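Side-chain contacts in fuculose-1-phosphate aldolase (Glaciozyma antarctica, PDB 4XXF), which binds a zinc ion and belongs to the class II aldolase and adducin family, whose members share the AraD-like fold: residues 30-33 against 34-38; 240-243 against 244-248; 107-110 against 111-114. All coordinates share one frame; numbering follows the deposited sequence. Where two conformers were deposited one is given.

Interaction 1: 30-33 against 34-38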
loop_
_atom_site.group_PDB
_atom_site.type_symbol
_atom_site.label_atom_id
_atom_site.label_comp_id
_atom_site.label_asym_id
_atom_site.label_seq_id
_atom_site.Cartn_x
_atom_site.Cartn_y
_atom_site.Cartn_z
ATOM N N ILE A 30 9.100 18.180 -3.066
ATOM C CA ILE A 30 8.928 17.773 -1.680
ATOM C C ILE A 30 7.542 17.142 -1.487
ATOM O O ILE A 30 7.395 16.097 -0.828
ATOM C CB ILE A 30 9.131 18.971 -0.765
ATOM C CG1 ILE A 30 10.600 19.418 -0.822
ATOM C CG2 ILE A 30 8.707 18.625 0.647
ATOM C CD1 ILE A 30 10.847 20.849 -0.322
ATOM N N ARG A 31 6.524 17.749 -2.096
ATOM C CA ARG A 31 5.168 17.192 -2.048
ATOM C C ARG A 31 5.080 15.819 -2.737
ATOM O O ARG A 31 4.336 14.926 -2.280
ATOM C CB ARG A 31 4.166 18.167 -2.677
ATOM C CG ARG A 31 3.898 19.395 -1.804
ATOM C CD ARG A 31 2.784 19.119 -0.789
ATOM N NE ARG A 31 2.439 20.326 -0.045
ATOM C CZ ARG A 31 1.210 20.662 0.320
ATOM N NH1 ARG A 31 0.178 19.905 -0.013
ATOM N NH2 ARG A 31 1.010 21.788 0.982
ATOM N N ILE A 32 5.825 15.629 -3.823
ATOM C CA ILE A 32 5.882 14.323 -4.471
ATOM C C ILE A 32 6.488 13.295 -3.519
ATOM O O ILE A 32 5.979 12.174 -3.390
ATOM C CB ILE A 32 6.700 14.371 -5.793
ATOM C CG1 ILE A 32 5.905 15.077 -6.889
ATOM C CG2 ILE A 32 7.136 12.963 -6.223
ATOM C CD1 ILE A 32 6.762 15.602 -8.031
ATOM N N PHE A 33 7.578 13.654 -2.850
ATOM C CA PHE A 33 8.192 12.731 -1.885
ATOM C C PHE A 33 7.192 12.315 -0.809
ATOM O O PHE A 33 7.102 11.132 -0.483
ATOM C CB PHE A 33 9.445 13.352 -1.257
ATOM C CG PHE A 33 10.705 13.133 -2.063
ATOM C CD1 PHE A 33 10.724 13.358 -3.435
ATOM C CD2 PHE A 33 11.870 12.700 -1.451
ATOM C CE1 PHE A 33 11.895 13.161 -4.192
ATOM C CE2 PHE A 33 13.032 12.494 -2.187
ATOM C CZ PHE A 33 13.053 12.737 -3.565
ATOM N N ALA A 34 6.399 13.250 -0.304
ATOM C CA ALA A 34 5.369 12.885 0.671
ATOM C C ALA A 34 4.307 12.004 0.038
ATOM O O ALA A 34 3.863 11.026 0.653
ATOM C CB ALA A 34 4.731 14.110 1.270
ATOM N N ASN A 35 3.889 12.319 -1.185
ATOM C CA ASN A 35 2.825 11.557 -1.831
ATOM C C ASN A 35 3.248 10.124 -2.150
ATOM O O ASN A 35 2.421 9.210 -2.131
ATOM C CB ASN A 35 2.373 12.284 -3.100
ATOM C CG ASN A 35 1.079 11.756 -3.637
ATOM O OD1 ASN A 35 0.028 11.888 -2.993
ATOM N ND2 ASN A 35 1.129 11.184 -4.829
ATOM N N GLU A 36 4.536 9.942 -2.444
ATOM C CA GLU A 36 5.109 8.615 -2.690
ATOM C C GLU A 36 5.432 7.869 -1.396
ATOM O O GLU A 36 5.770 6.680 -1.428
ATOM C CB GLU A 36 6.386 8.734 -3.533
ATOM C CG GLU A 36 6.165 9.306 -4.931
ATOM C CD GLU A 36 5.353 8.405 -5.836
ATOM O OE1 GLU A 36 5.470 7.161 -5.737
ATOM O OE2 GLU A 36 4.591 8.932 -6.672
ATOM N N GLY A 37 5.358 8.561 -0.264
ATOM C CA GLY A 37 5.717 7.961 1.013
ATOM C C GLY A 37 7.208 7.796 1.234
ATOM O O GLY A 37 7.620 6.936 2.019
ATOM N N PHE A 38 8.020 8.626 0.580
ATOM C CA PHE A 38 9.473 8.523 0.664
ATOM C C PHE A 38 10.031 9.117 1.944
ATOM O O PHE A 38 11.215 8.950 2.238
ATOM C CB PHE A 38 10.153 9.247 -0.505
ATOM C CG PHE A 38 9.936 8.615 -1.855
ATOM C CD1 PHE A 38 9.467 7.315 -2.008
ATOM C CD2 PHE A 38 10.237 9.349 -2.989
ATOM C CE1 PHE A 38 9.290 6.775 -3.290
ATOM C CE2 PHE A 38 10.060 8.822 -4.253
ATOM C CZ PHE A 38 9.589 7.539 -4.404
#
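Phe38 N donates to Phe33 O over 2.9 Å, and so reaches back over the last turn of helix 15-36. Just before it along the chain, Glu36 N binds Ile32 O at 2.8 Å and Asn35 N binds Arg31 O at 2.9 Å, the regular i+4 pattern. Gly37 then breaks from helical geometry: its phi is +75°, and its own N bonds to Ala34 O. This bond, spanning three residues, and the one from Phe38 N to Phe33 O, spanning five, together make a Schellman motif, the common C-terminal end of an alpha-helix. Glycine suits the turning position because it has no CB to oppose a positive phi. Once the chain has turned, Phe38 swings back against the helix and its ring meets that of Phe33 edge-to-face. The centroids are 5.3 Å apart and the planes stand at 86°; CD2 of Phe38 is poised over the middle of the Phe33 ring, 3.9 Å from Phe33 CG. One face of the Phe38 ring lies beneath Glu36 CB, so the turn itself helps to shield this aromatic side chain. Both phenylalanines also meet Phe197 of helix 190-213, and Phe33 packs on Cys116 and Ser118 of the central sheet, a setting in which large, flat, apolar groups fit well. On another flank, Ile32 and Glu36 run side by side, with Ile32 CG2 4.0 Å from Glu36 CG. Glu36 has its CG beside the backbone N (chi1 -63°), which lays that methylene 3.3 Å from Ile32 O before the chain bends at chi2. Arg31 instead directs its guanidinium away from the helix end, giving NE to Met69 O and forming a salt bridge through NH1 with Glu255 of helix 234-256.

Interaction 2: 240-243 against 244-248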
loop_
_atom_site.group_PDB
_atom_site.type_symbol
_atom_site.label_atom_id
_atom_site.label_comp_id
_atom_site.label_asym_id
_atom_site.label_seq_id
_atom_site.Cartn_x
_atom_site.Cartn_y
_atom_site.Cartn_z
ATOM N N GLN A 240 11.263 12.068 -17.713
ATOM C CA GLN A 240 10.768 10.944 -16.923
ATOM C C GLN A 240 10.099 11.399 -15.611
ATOM O O GLN A 240 9.196 10.720 -15.115
ATOM C CB GLN A 240 11.907 9.953 -16.652
ATOM C CG GLN A 240 12.243 9.075 -17.862
ATOM C CD GLN A 240 13.559 8.319 -17.726
ATOM O OE1 GLN A 240 14.636 8.918 -17.638
ATOM N NE2 GLN A 240 13.480 6.998 -17.717
ATOM N N ALA A 241 10.501 12.552 -15.078
ATOM C CA ALA A 241 9.866 13.107 -13.883
ATOM C C ALA A 241 8.540 13.790 -14.195
ATOM O O ALA A 241 7.728 13.980 -13.289
ATOM C CB ALA A 241 10.792 14.113 -13.199
ATOM N N SER A 242 8.316 14.184 -15.449
ATOM C CA SER A 242 7.223 15.117 -15.739
ATOM C C SER A 242 5.813 14.656 -15.311
ATOM O O SER A 242 5.069 15.478 -14.789
ATOM C CB SER A 242 7.247 15.513 -17.228
ATOM O OG SER A 242 7.019 14.433 -18.108
ATOM N N PRO A 243 5.451 13.365 -15.466
ATOM C CA PRO A 243 4.091 13.018 -15.021
ATOM C C PRO A 243 3.893 13.182 -13.508
ATOM O O PRO A 243 2.784 13.501 -13.076
ATOM C CB PRO A 243 3.932 11.549 -15.447
ATOM C CG PRO A 243 5.301 11.060 -15.756
ATOM C CD PRO A 243 6.117 12.245 -16.157
ATOM N N TYR A 244 4.949 13.018 -12.716
ATOM C CA TYR A 244 4.810 13.158 -11.266
ATOM C C TYR A 244 4.525 14.613 -10.903
ATOM O O TYR A 244 3.724 14.894 -10.002
ATOM C CB TYR A 244 6.064 12.646 -10.539
ATOM C CG TYR A 244 6.338 11.184 -10.809
ATOM C CD1 TYR A 244 5.749 10.182 -10.040
ATOM C CD2 TYR A 244 7.175 10.802 -11.853
ATOM C CE1 TYR A 244 5.989 8.831 -10.316
ATOM C CE2 TYR A 244 7.417 9.483 -12.127
ATOM C CZ TYR A 244 6.830 8.498 -11.369
ATOM O OH TYR A 244 7.089 7.183 -11.661
ATOM N N PHE A 245 5.173 15.549 -11.595
ATOM C CA PHE A 245 4.886 16.960 -11.372
ATOM C C PHE A 245 3.507 17.356 -11.878
ATOM O O PHE A 245 2.822 18.152 -11.237
ATOM C CB PHE A 245 5.974 17.833 -12.021
ATOM C CG PHE A 245 7.274 17.833 -11.250
ATOM C CD1 PHE A 245 7.453 18.720 -10.198
ATOM C CD2 PHE A 245 8.289 16.920 -11.536
ATOM C CE1 PHE A 245 8.639 18.732 -9.463
ATOM C CE2 PHE A 245 9.483 16.927 -10.801
ATOM C CZ PHE A 245 9.646 17.832 -9.751
ATOM N N GLN A 246 3.080 16.798 -13.006
ATOM C CA GLN A 246 1.727 17.069 -13.481
ATOM C C GLN A 246 0.699 16.659 -12.436
ATOM O O GLN A 246 -0.214 17.417 -12.117
ATOM C CB GLN A 246 1.434 16.321 -14.776
ATOM C CG GLN A 246 2.263 16.718 -15.982
ATOM C CD GLN A 246 2.301 15.597 -17.003
ATOM O OE1 GLN A 246 1.372 14.793 -17.092
ATOM N NE2 GLN A 246 3.372 15.531 -17.783
ATOM N N VAL A 247 0.865 15.458 -11.894
ATOM C CA VAL A 247 -0.113 14.923 -10.957
ATOM C C VAL A 247 -0.103 15.687 -9.639
ATOM O O VAL A 247 -1.169 16.027 -9.119
ATOM C CB VAL A 247 0.118 13.408 -10.708
ATOM C CG1 VAL A 247 -0.762 12.900 -9.548
ATOM C CG2 VAL A 247 -0.203 12.622 -11.980
ATOM N N ILE A 248 1.070 15.983 -9.093
ATOM C CA ILE A 248 1.067 16.625 -7.785
ATOM C C ILE A 248 0.483 18.048 -7.869
ATOM O O ILE A 248 -0.157 18.520 -6.918
ATOM C CB ILE A 248 2.485 16.640 -7.143
ATOM C CG1 ILE A 248 2.387 16.799 -5.617
ATOM C CG2 ILE A 248 3.369 17.712 -7.753
ATOM C CD1 ILE A 248 1.723 15.618 -4.893
#
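Phe245 sets the edge of its ring against the methyl group of Ala241, with CE2 3.9 Å from Ala241 CB and the methyl near the ring plane. An alanine one turn back is small enough to let the ring lie along the helix, where Arg25 makes a cation-pi contact with it. Tyr244 also turns its edge to the preceding turn: CD2 lies 3.5 Å from Ala241 O and CE2 is 3.7 Å from Gln240 O. Its hydroxyl reaches beyond the chain, to Thr41 N of the second subunit. These residues belong to helix 234-256, which is kinked at Pro243, since a proline nitrogen has no hydrogen to give to the turn before. The carbonyl it would have met is that of Phe239, and Ser242 OG bonds to it instead; chi1 of 64° places the hydroxyl between the backbone N and the carbonyl carbon, facing back along the helix. Just past the kink Ala241 O takes Tyr244 N at 3.0 Å, bent to 132°, and Phe245 N only weakly at 3.4 Å. Regular bonding resumes with Gln246 N to Ser242 O, at 3.0 Å and 164°. The Gln246 side chain passes across that carbonyl, CG lying 3.3 Å from Ser242 O, and carries its amide to Gly63 O and Ala65 N of the second subunit.

Interaction 3: 107-110 against 111-114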
loop_
_atom_site.group_PDB
_atom_site.type_symbol
_atom_site.label_atom_id
_atom_site.label_comp_id
_atom_site.label_asym_id
_atom_site.label_seq_id
_atom_site.Cartn_x
_atom_site.Cartn_y
_atom_site.Cartn_z
ATOM N N LYS A 107 29.298 22.291 -3.957
ATOM C CA LYS A 107 30.579 22.978 -4.083
ATOM C C LYS A 107 31.484 22.255 -5.069
ATOM O O LYS A 107 32.159 22.884 -5.882
ATOM C CB LYS A 107 31.261 23.080 -2.722
ATOM C CG LYS A 107 32.513 23.939 -2.723
ATOM C CD LYS A 107 33.407 23.628 -1.526
ATOM C CE LYS A 107 32.650 23.754 -0.215
ATOM N NZ LYS A 107 32.945 22.621 0.715
ATOM N N ALA A 108 31.476 20.925 -4.998
ATOM C CA ALA A 108 32.330 20.094 -5.840
ATOM C C ALA A 108 31.855 20.091 -7.284
ATOM O O ALA A 108 32.657 20.027 -8.211
ATOM C CB ALA A 108 32.378 18.674 -5.308
ATOM N N ARG A 109 30.538 20.131 -7.464
ATOM C CA ARG A 109 29.954 20.023 -8.799
ATOM C C ARG A 109 29.043 21.196 -9.147
ATOM O O ARG A 109 27.856 21.181 -8.818
ATOM C CB ARG A 109 29.192 18.708 -8.919
ATOM C CG ARG A 109 30.100 17.499 -8.757
ATOM C CD ARG A 109 29.339 16.186 -8.829
ATOM N NE ARG A 109 28.492 16.075 -10.018
ATOM C CZ ARG A 109 27.724 15.023 -10.273
ATOM N NH1 ARG A 109 27.735 13.983 -9.451
ATOM N NH2 ARG A 109 26.953 15.009 -11.350
ATOM N N PRO A 110 29.593 22.205 -9.843
ATOM C CA PRO A 110 28.856 23.425 -10.189
ATOM C C PRO A 110 27.613 23.169 -11.032
ATOM O O PRO A 110 26.670 23.955 -10.963
ATOM C CB PRO A 110 29.881 24.241 -10.982
ATOM C CG PRO A 110 31.203 23.784 -10.457
ATOM C CD PRO A 110 31.026 22.313 -10.174
ATOM N N GLU A 111 27.611 22.090 -11.810
ATOM C CA GLU A 111 26.476 21.785 -12.673
ATOM C C GLU A 111 25.311 21.184 -11.890
ATOM O O GLU A 111 24.189 21.125 -12.391
ATOM C CB GLU A 111 26.893 20.832 -13.800
ATOM C CG GLU A 111 26.880 19.352 -13.438
ATOM C CD GLU A 111 28.105 18.913 -12.653
ATOM O OE1 GLU A 111 28.987 19.755 -12.356
ATOM O OE2 GLU A 111 28.184 17.709 -12.339
ATOM N N VAL A 112 25.568 20.716 -10.673
ATOM C CA VAL A 112 24.504 20.138 -9.870
ATOM C C VAL A 112 23.680 21.255 -9.252
ATOM O O VAL A 112 24.151 22.018 -8.389
ATOM C CB VAL A 112 25.056 19.199 -8.785
ATOM C CG1 VAL A 112 23.980 18.888 -7.759
ATOM C CG2 VAL A 112 25.561 17.914 -9.419
ATOM N N GLN A 113 22.430 21.341 -9.692
ATOM C CA GLN A 113 21.567 22.404 -9.226
ATOM C C GLN A 113 20.645 21.923 -8.113
ATOM O O GLN A 113 20.213 22.716 -7.287
ATOM C CB GLN A 113 20.775 22.971 -10.407
ATOM C CG GLN A 113 21.677 23.602 -11.470
ATOM C CD GLN A 113 22.573 24.685 -10.894
ATOM O OE1 GLN A 113 22.103 25.758 -10.530
ATOM N NE2 GLN A 113 23.866 24.399 -10.789
ATOM N N ALA A 114 20.374 20.623 -8.076
ATOM C CA ALA A 114 19.425 20.078 -7.110
ATOM C C ALA A 114 19.895 18.753 -6.563
ATOM O O ALA A 114 20.506 17.952 -7.289
ATOM C CB ALA A 114 18.054 19.905 -7.751
#
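A type I beta turn from Arg109 to Val112 carries the chain out of helix 96-108 toward strand 114-118, and is closed by Val112 N bonding to Arg109 O at 3.0 Å. Pro110 takes its second position, where a phi of -60° is just what the pyrrolidine ring imposes. Across the turn Arg109 forms a side-on salt bridge with Glu111, both bonds falling on one oxygen: Arg109 NE lies 2.9 Å from Glu111 OE2 and NH2 lies 3.1 Å from the same atom. OE2 is close to the guanidinium plane, yet the carboxylate is twisted 27° from it. Glu111 can fold back this way because its CG sits between the backbone N and the carbonyl carbon (chi1 84°) and its chain bends again at chi2. Val112 supplies an apolar lid, CG2 resting over one guanidinium face 3.5 Å from Arg109 NE. The third nitrogen, NH1, is bound by Lys173 O, so arginine suits a buried place where charge and carbonyl must both be met. Beyond the turn, Gln113 and Ala114 both face Gly187, the signature of a classic beta bulge at the entry to a sheet strand.

Interactions 1 and 2 lie on neighbouring helices that pack together: Ile32 and Arg31 rest on Ile248, while Glu36 approaches the Tyr244 ring. Interaction 3 is separate, about 10 Å from interaction 1 and 9 Å from interaction 2 between nearest atoms, and leads into strand 114-118, against which Phe33 of interaction 1 also packs. All three are partly buried. Interaction 1 ends a helix and relies on aromatic packing in the interior; interaction 2 lies within a kinked helix and sends the polar ends of Tyr244 and Gln246 to the second subunit; interaction 3, with no other subunit touching it, leaves a helix by a turn braced by charge.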